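Local coordinates for lipoxygenase (Cyanothece sp., PDB 5EK8), which probably inserts molecular oxygen into polyunsaturated fatty acids at a non-heme iron centre, as a 9R-lipoxygenase, at residues S187-S197 and I624-D634. Residues are numbered along the deposited sequence; the frame is centred on the assembly and turned at random.
Sequences SVGRKFQAYAS and IKYGLLVKNED
The ring of Y626 lies flat against the first turn of helix 188-214. One face has the backbone N of R190 over its centre, and CE1 meets CA of G189 at 3.6 Å. The methylene CG of E633 packs on the opposite face, toward the rim. CG of Y626 stands anti to its own backbone N (chi1 -177°), which carries the ring across to the helix. I624 packs further along: its CD1 touches CB of A194 at 3.8 Å, and its CG1 meets CB of S197. The CG2 branch of I624 sits over one face of the R190 guanidinium.

Two hydrogen bonds cross the contact. K625 N donates to OE1 of Q193 at 3.1 Å, nearly in line with the side-chain carbonyl. S187 OG donates to OD2 of D634 at 3.2 Å, on the syn lone pair. Y626 OH gives the same oxygen a second bond, 3.1 Å long, from above the carboxylate plane. Replacing Y626 with an alanine would probably open a gap between G189 and E633 and leave D634 OD2 without the hydroxyl that bonds it from above the carboxylate plane.

The contact joins the start of helix 188-214 to the loop between helices 608-623 and 639-647. Helix 24-36 packs against V188 and F192 of the same helix. R190 reaches the C-terminal tail, bonding to N667 O and touching the iron ligand I668.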
ATOM      1  N   SER A 187      11.624   1.090  -9.614  1.00 51.39           N
ATOM      2  CA  SER A 187      12.218   1.325 -10.927  1.00 54.01           C
ATOM      3  C   SER A 187      12.970   2.648 -10.860  1.00 57.37           C
ATOM      4  O   SER A 187      12.634   3.506 -10.043  1.00 59.61           O
ATOM      5  CB  SER A 187      11.155   1.370 -12.027  1.00 56.91           C
ATOM      6  OG  SER A 187      10.036   0.562 -11.706  1.00 65.20           O
ATOM      7  N   VAL A 188      13.978   2.820 -11.708  1.00 57.05           N
ATOM      8  CA  VAL A 188      14.711   4.084 -11.745  1.00 60.29           C
ATOM      9  C   VAL A 188      13.788   5.238 -12.133  1.00 56.44           C
ATOM     10  O   VAL A 188      13.999   6.381 -11.723  1.00 51.23           O
ATOM     11  CB  VAL A 188      15.897   4.028 -12.725  1.00 64.84           C
ATOM     12  CG1 VAL A 188      17.087   3.336 -12.083  1.00 59.52           C
ATOM     13  CG2 VAL A 188      15.487   3.332 -14.005  1.00 69.01           C
ATOM     14  N   GLY A 189      12.760   4.927 -12.917  1.00 56.19           N
ATOM     15  CA  GLY A 189      11.771   5.911 -13.311  1.00 57.87           C
ATOM     16  C   GLY A 189      10.984   6.435 -12.125  1.00 57.16           C
ATOM     17  O   GLY A 189      10.863   7.643 -11.939  1.00 59.00           O
ATOM     18  N   ARG A 190      10.449   5.513 -11.330  1.00 54.31           N
ATOM     19  CA  ARG A 190       9.725   5.834 -10.103  1.00 51.74           C
ATOM     20  C   ARG A 190      10.566   6.728  -9.184  1.00 50.85           C
ATOM     21  O   ARG A 190      10.081   7.740  -8.656  1.00 52.46           O
ATOM     22  CB  ARG A 190       9.316   4.530  -9.400  1.00 51.81           C
ATOM     23  CG  ARG A 190       8.942   4.641  -7.933  1.00 50.29           C
ATOM     24  CD  ARG A 190       7.750   5.558  -7.711  1.00 48.38           C
ATOM     25  NE  ARG A 190       7.428   5.699  -6.293  1.00 41.96           N
ATOM     26  CZ  ARG A 190       8.210   6.304  -5.401  1.00 44.70           C
ATOM     27  NH1 ARG A 190       7.834   6.386  -4.132  1.00 41.04           N
ATOM     28  NH2 ARG A 190       9.372   6.830  -5.771  1.00 51.65           N
ATOM     29  N   LYS A 191      11.835   6.361  -9.024  1.00 49.23           N
ATOM     30  CA  LYS A 191      12.790   7.161  -8.261  1.00 45.07           C
ATOM     31  C   LYS A 191      12.942   8.577  -8.827  1.00 43.54           C
ATOM     32  O   LYS A 191      12.842   9.565  -8.096  1.00 43.78           O
ATOM     33  CB  LYS A 191      14.156   6.473  -8.233  1.00 43.26           C
ATOM     34  CG  LYS A 191      14.202   5.172  -7.452  1.00 44.33           C
ATOM     35  CD  LYS A 191      15.630   4.836  -7.049  1.00 42.25           C
ATOM     36  CE  LYS A 191      15.701   3.573  -6.189  1.00 36.98           C
ATOM     37  NZ  LYS A 191      17.092   3.323  -5.674  1.00 35.12           N
ATOM     38  N   PHE A 192      13.180   8.662 -10.133  1.00 42.62           N
ATOM     39  CA  PHE A 192      13.390   9.941 -10.805  1.00 45.42           C
ATOM     40  C   PHE A 192      12.183  10.867 -10.672  1.00 47.96           C
ATOM     41  O   PHE A 192      12.329  12.049 -10.358  1.00 45.83           O
ATOM     42  CB  PHE A 192      13.711   9.717 -12.281  1.00 46.78           C
ATOM     43  CG  PHE A 192      15.088   9.178 -12.526  1.00 52.42           C
ATOM     44  CD1 PHE A 192      16.050   9.222 -11.533  1.00 56.75           C
ATOM     45  CD2 PHE A 192      15.424   8.632 -13.751  1.00 55.06           C
ATOM     46  CE1 PHE A 192      17.324   8.725 -11.756  1.00 57.99           C
ATOM     47  CE2 PHE A 192      16.696   8.136 -13.984  1.00 56.27           C
ATOM     48  CZ  PHE A 192      17.647   8.184 -12.985  1.00 56.09           C
ATOM     49  N   GLN A 193      10.993  10.322 -10.907  1.00 51.09           N
ATOM     50  CA  GLN A 193       9.761  11.084 -10.732  1.00 52.38           C
ATOM     51  C   GLN A 193       9.639  11.581  -9.296  1.00 51.32           C
ATOM     52  O   GLN A 193       9.281  12.742  -9.055  1.00 51.33           O
ATOM     53  CB  GLN A 193       8.538  10.244 -11.097  1.00 50.66           C
ATOM     54  CG  GLN A 193       8.380   9.993 -12.579  1.00 55.73           C
ATOM     55  CD  GLN A 193       6.936   9.751 -12.960  1.00 61.75           C
ATOM     56  OE1 GLN A 193       6.028   9.982 -12.159  1.00 59.15           O
ATOM     57  NE2 GLN A 193       6.713   9.283 -14.188  1.00 65.78           N
ATOM     58  N   ALA A 194       9.950  10.705  -8.347  1.00 51.61           N
ATOM     59  CA  ALA A 194       9.874  11.091  -6.943  1.00 58.76           C
ATOM     60  C   ALA A 194      10.764  12.294  -6.653  1.00 56.18           C
ATOM     61  O   ALA A 194      10.302  13.316  -6.134  1.00 50.78           O
ATOM     62  CB  ALA A 194      10.254   9.923  -6.044  1.00 60.70           C
ATOM     63  N   TYR A 195      12.040  12.172  -7.007  1.00 60.37           N
ATOM     64  CA  TYR A 195      13.018  13.202  -6.681  1.00 61.58           C
ATOM     65  C   TYR A 195      12.740  14.497  -7.435  1.00 58.78           C
ATOM     66  O   TYR A 195      13.015  15.586  -6.934  1.00 58.42           O
ATOM     67  CB  TYR A 195      14.433  12.690  -6.965  1.00 68.97           C
ATOM     68  CG  TYR A 195      14.855  11.606  -5.995  1.00 76.59           C
ATOM     69  CD1 TYR A 195      14.712  11.789  -4.622  1.00 79.83           C
ATOM     70  CD2 TYR A 195      15.361  10.391  -6.447  1.00 78.10           C
ATOM     71  CE1 TYR A 195      15.081  10.804  -3.723  1.00 82.48           C
ATOM     72  CE2 TYR A 195      15.733   9.394  -5.553  1.00 80.79           C
ATOM     73  CZ  TYR A 195      15.589   9.606  -4.190  1.00 82.31           C
ATOM     74  OH  TYR A 195      15.953   8.622  -3.292  1.00 79.82           O
ATOM     75  N   ALA A 196      12.172  14.376  -8.629  1.00 54.43           N
ATOM     76  CA  ALA A 196      11.809  15.546  -9.414  1.00 51.32           C
ATOM     77  C   ALA A 196      10.680  16.315  -8.740  1.00 52.57           C
ATOM     78  O   ALA A 196      10.793  17.524  -8.486  1.00 54.12           O
ATOM     79  CB  ALA A 196      11.408  15.136 -10.816  1.00 49.97           C
ATOM     80  N   SER A 197       9.590  15.598  -8.464  1.00 56.37           N
ATOM     81  CA  SER A 197       8.419  16.166  -7.798  1.00 55.36           C
ATOM     82  C   SER A 197       8.819  16.843  -6.491  1.00 52.64           C
ATOM     83  O   SER A 197       8.426  17.986  -6.207  1.00 53.19           O
ATOM     84  CB  SER A 197       7.379  15.072  -7.537  1.00 56.67           C
ATOM     85  OG  SER A 197       6.108  15.623  -7.243  1.00 60.95           O
ATOM     86  N   ILE A 624       3.546  12.094  -7.858  1.00 64.12           N
ATOM     87  CA  ILE A 624       4.403  11.008  -8.327  1.00 57.70           C
ATOM     88  C   ILE A 624       3.543   9.887  -8.901  1.00 57.46           C
ATOM     89  O   ILE A 624       2.819   9.212  -8.163  1.00 61.82           O
ATOM     90  CB  ILE A 624       5.288  10.452  -7.192  1.00 49.85           C
ATOM     91  CG1 ILE A 624       6.134  11.567  -6.574  1.00 48.30           C
ATOM     92  CG2 ILE A 624       6.181   9.340  -7.707  1.00 46.07           C
ATOM     93  CD1 ILE A 624       6.755  11.196  -5.251  1.00 44.81           C
ATOM     94  N   LYS A 625       3.619   9.683 -10.212  1.00 55.32           N
ATOM     95  CA  LYS A 625       2.708   8.760 -10.876  1.00 57.57           C
ATOM     96  C   LYS A 625       3.412   7.819 -11.850  1.00 57.04           C
ATOM     97  O   LYS A 625       3.220   7.911 -13.058  1.00 66.34           O
ATOM     98  CB  LYS A 625       1.615   9.547 -11.606  1.00 64.36           C
ATOM     99  CG  LYS A 625       0.344   8.756 -11.869  1.00 69.73           C
ATOM    100  CD  LYS A 625      -0.838   9.680 -12.089  1.00 74.51           C
ATOM    101  CE  LYS A 625      -2.150   8.915 -12.041  1.00 78.72           C
ATOM    102  NZ  LYS A 625      -3.317   9.839 -11.984  1.00 80.63           N
ATOM    103  N   TYR A 626       4.218   6.907 -11.314  1.00 50.85           N
ATOM    104  CA  TYR A 626       4.893   5.899 -12.125  1.00 47.78           C
ATOM    105  C   TYR A 626       4.316   4.510 -11.844  1.00 54.64           C
ATOM    106  O   TYR A 626       4.168   4.106 -10.687  1.00 58.29           O
ATOM    107  CB  TYR A 626       6.400   5.926 -11.851  1.00 45.95           C
ATOM    108  CG  TYR A 626       7.227   4.969 -12.684  1.00 49.56           C
ATOM    109  CD1 TYR A 626       7.931   5.416 -13.791  1.00 47.42           C
ATOM    110  CD2 TYR A 626       7.321   3.620 -12.350  1.00 54.40           C
ATOM    111  CE1 TYR A 626       8.695   4.552 -14.553  1.00 48.11           C
ATOM    112  CE2 TYR A 626       8.081   2.747 -13.111  1.00 55.11           C
ATOM    113  CZ  TYR A 626       8.766   3.223 -14.212  1.00 54.34           C
ATOM    114  OH  TYR A 626       9.527   2.369 -14.972  1.00 57.54           O
ATOM    115  N   GLY A 627       4.001   3.778 -12.909  1.00 51.09           N
ATOM    116  CA  GLY A 627       3.440   2.445 -12.777  1.00 46.54           C
ATOM    117  C   GLY A 627       1.946   2.412 -13.042  1.00 47.34           C
ATOM    118  O   GLY A 627       1.136   2.403 -12.110  1.00 45.47           O
ATOM    119  N   LEU A 628       1.586   2.405 -14.323  1.00 47.46           N
ATOM    120  CA  LEU A 628       0.191   2.359 -14.748  1.00 46.48           C
ATOM    121  C   LEU A 628      -0.051   1.136 -15.626  1.00 50.68           C
ATOM    122  O   LEU A 628       0.814   0.742 -16.410  1.00 51.74           O
ATOM    123  CB  LEU A 628      -0.191   3.634 -15.503  1.00 48.94           C
ATOM    124  CG  LEU A 628       0.088   4.955 -14.783  1.00 50.37           C
ATOM    125  CD1 LEU A 628       0.838   5.916 -15.695  1.00 43.57           C
ATOM    126  CD2 LEU A 628      -1.200   5.583 -14.278  1.00 55.06           C
ATOM    127  N   LEU A 629      -1.231   0.538 -15.480  1.00 49.60           N
ATOM    128  CA  LEU A 629      -1.578  -0.688 -16.194  1.00 49.22           C
ATOM    129  C   LEU A 629      -1.444  -0.547 -17.708  1.00 51.95           C
ATOM    130  O   LEU A 629      -0.796  -1.371 -18.358  1.00 54.72           O
ATOM    131  CB  LEU A 629      -3.005  -1.121 -15.844  1.00 50.72           C
ATOM    132  CG  LEU A 629      -3.237  -1.710 -14.452  1.00 49.72           C
ATOM    133  CD1 LEU A 629      -4.697  -2.066 -14.282  1.00 51.35           C
ATOM    134  CD2 LEU A 629      -2.353  -2.932 -14.224  1.00 48.61           C
ATOM    135  N   VAL A 630      -2.060   0.493 -18.265  1.00 50.22           N
ATOM    136  CA  VAL A 630      -2.033   0.706 -19.709  1.00 52.51           C
ATOM    137  C   VAL A 630      -0.622   1.017 -20.194  1.00 52.74           C
ATOM    138  O   VAL A 630      -0.125   0.376 -21.116  1.00 56.20           O
ATOM    139  CB  VAL A 630      -2.972   1.853 -20.145  1.00 52.82           C
ATOM    140  CG1 VAL A 630      -2.902   2.050 -21.655  1.00 48.08           C
ATOM    141  CG2 VAL A 630      -4.401   1.563 -19.709  1.00 52.21           C
ATOM    142  N   LYS A 631       0.017   1.997 -19.563  1.00 49.88           N
ATOM    143  CA  LYS A 631       1.362   2.411 -19.953  1.00 52.19           C
ATOM    144  C   LYS A 631       2.369   1.270 -19.816  1.00 52.64           C
ATOM    145  O   LYS A 631       3.296   1.158 -20.622  1.00 51.63           O
ATOM    146  CB  LYS A 631       1.815   3.612 -19.121  1.00 56.16           C
ATOM    147  CG  LYS A 631       3.027   4.344 -19.693  1.00 62.16           C
ATOM    148  CD  LYS A 631       3.305   5.632 -18.929  1.00 66.57           C
ATOM    149  CE  LYS A 631       4.381   6.464 -19.604  1.00 71.89           C
ATOM    150  NZ  LYS A 631       5.677   5.734 -19.712  1.00 76.39           N
ATOM    151  N   ASN A 632       2.169   0.432 -18.798  1.00 52.43           N
ATOM    152  CA  ASN A 632       3.010  -0.739 -18.537  1.00 49.72           C
ATOM    153  C   ASN A 632       4.504  -0.444 -18.617  1.00 47.52           C
ATOM    154  O   ASN A 632       5.253  -1.177 -19.257  1.00 50.46           O
ATOM    155  CB  ASN A 632       2.658  -1.872 -19.507  1.00 51.70           C
ATOM    156  CG  ASN A 632       3.194  -3.224 -19.051  1.00 56.13           C
ATOM    157  OD1 ASN A 632       3.493  -3.424 -17.871  1.00 61.60           O
ATOM    158  ND2 ASN A 632       3.318  -4.156 -19.989  1.00 53.56           N
ATOM    159  N   GLU A 633       4.938   0.618 -17.948  1.00 44.60           N
ATOM    160  CA  GLU A 633       6.317   1.085 -18.062  1.00 46.44           C
ATOM    161  C   GLU A 633       7.376   0.074 -17.596  1.00 51.15           C
ATOM    162  O   GLU A 633       8.571   0.307 -17.774  1.00 56.82           O
ATOM    163  CB  GLU A 633       6.485   2.401 -17.294  1.00 47.60           C
ATOM    164  CG  GLU A 633       5.747   2.466 -15.964  1.00 52.10           C
ATOM    165  CD  GLU A 633       4.422   3.202 -16.060  1.00 49.84           C
ATOM    166  OE1 GLU A 633       4.405   4.431 -15.839  1.00 43.95           O
ATOM    167  OE2 GLU A 633       3.397   2.549 -16.344  1.00 51.80           O
ATOM    168  N   ASP A 634       6.949  -1.044 -17.017  1.00 55.16           N
ATOM    169  CA  ASP A 634       7.891  -2.062 -16.548  1.00 59.26           C
ATOM    170  C   ASP A 634       7.801  -3.361 -17.350  1.00 59.76           C
ATOM    171  O   ASP A 634       8.559  -4.298 -17.100  1.00 59.23           O
ATOM    172  CB  ASP A 634       7.669  -2.351 -15.058  1.00 58.58           C
ATOM    173  CG  ASP A 634       8.281  -1.285 -14.152  1.00 60.70           C
ATOM    174  OD1 ASP A 634       7.712  -1.024 -13.067  1.00 61.94           O
ATOM    175  OD2 ASP A 634       9.332  -0.713 -14.519  1.00 59.15           O
TER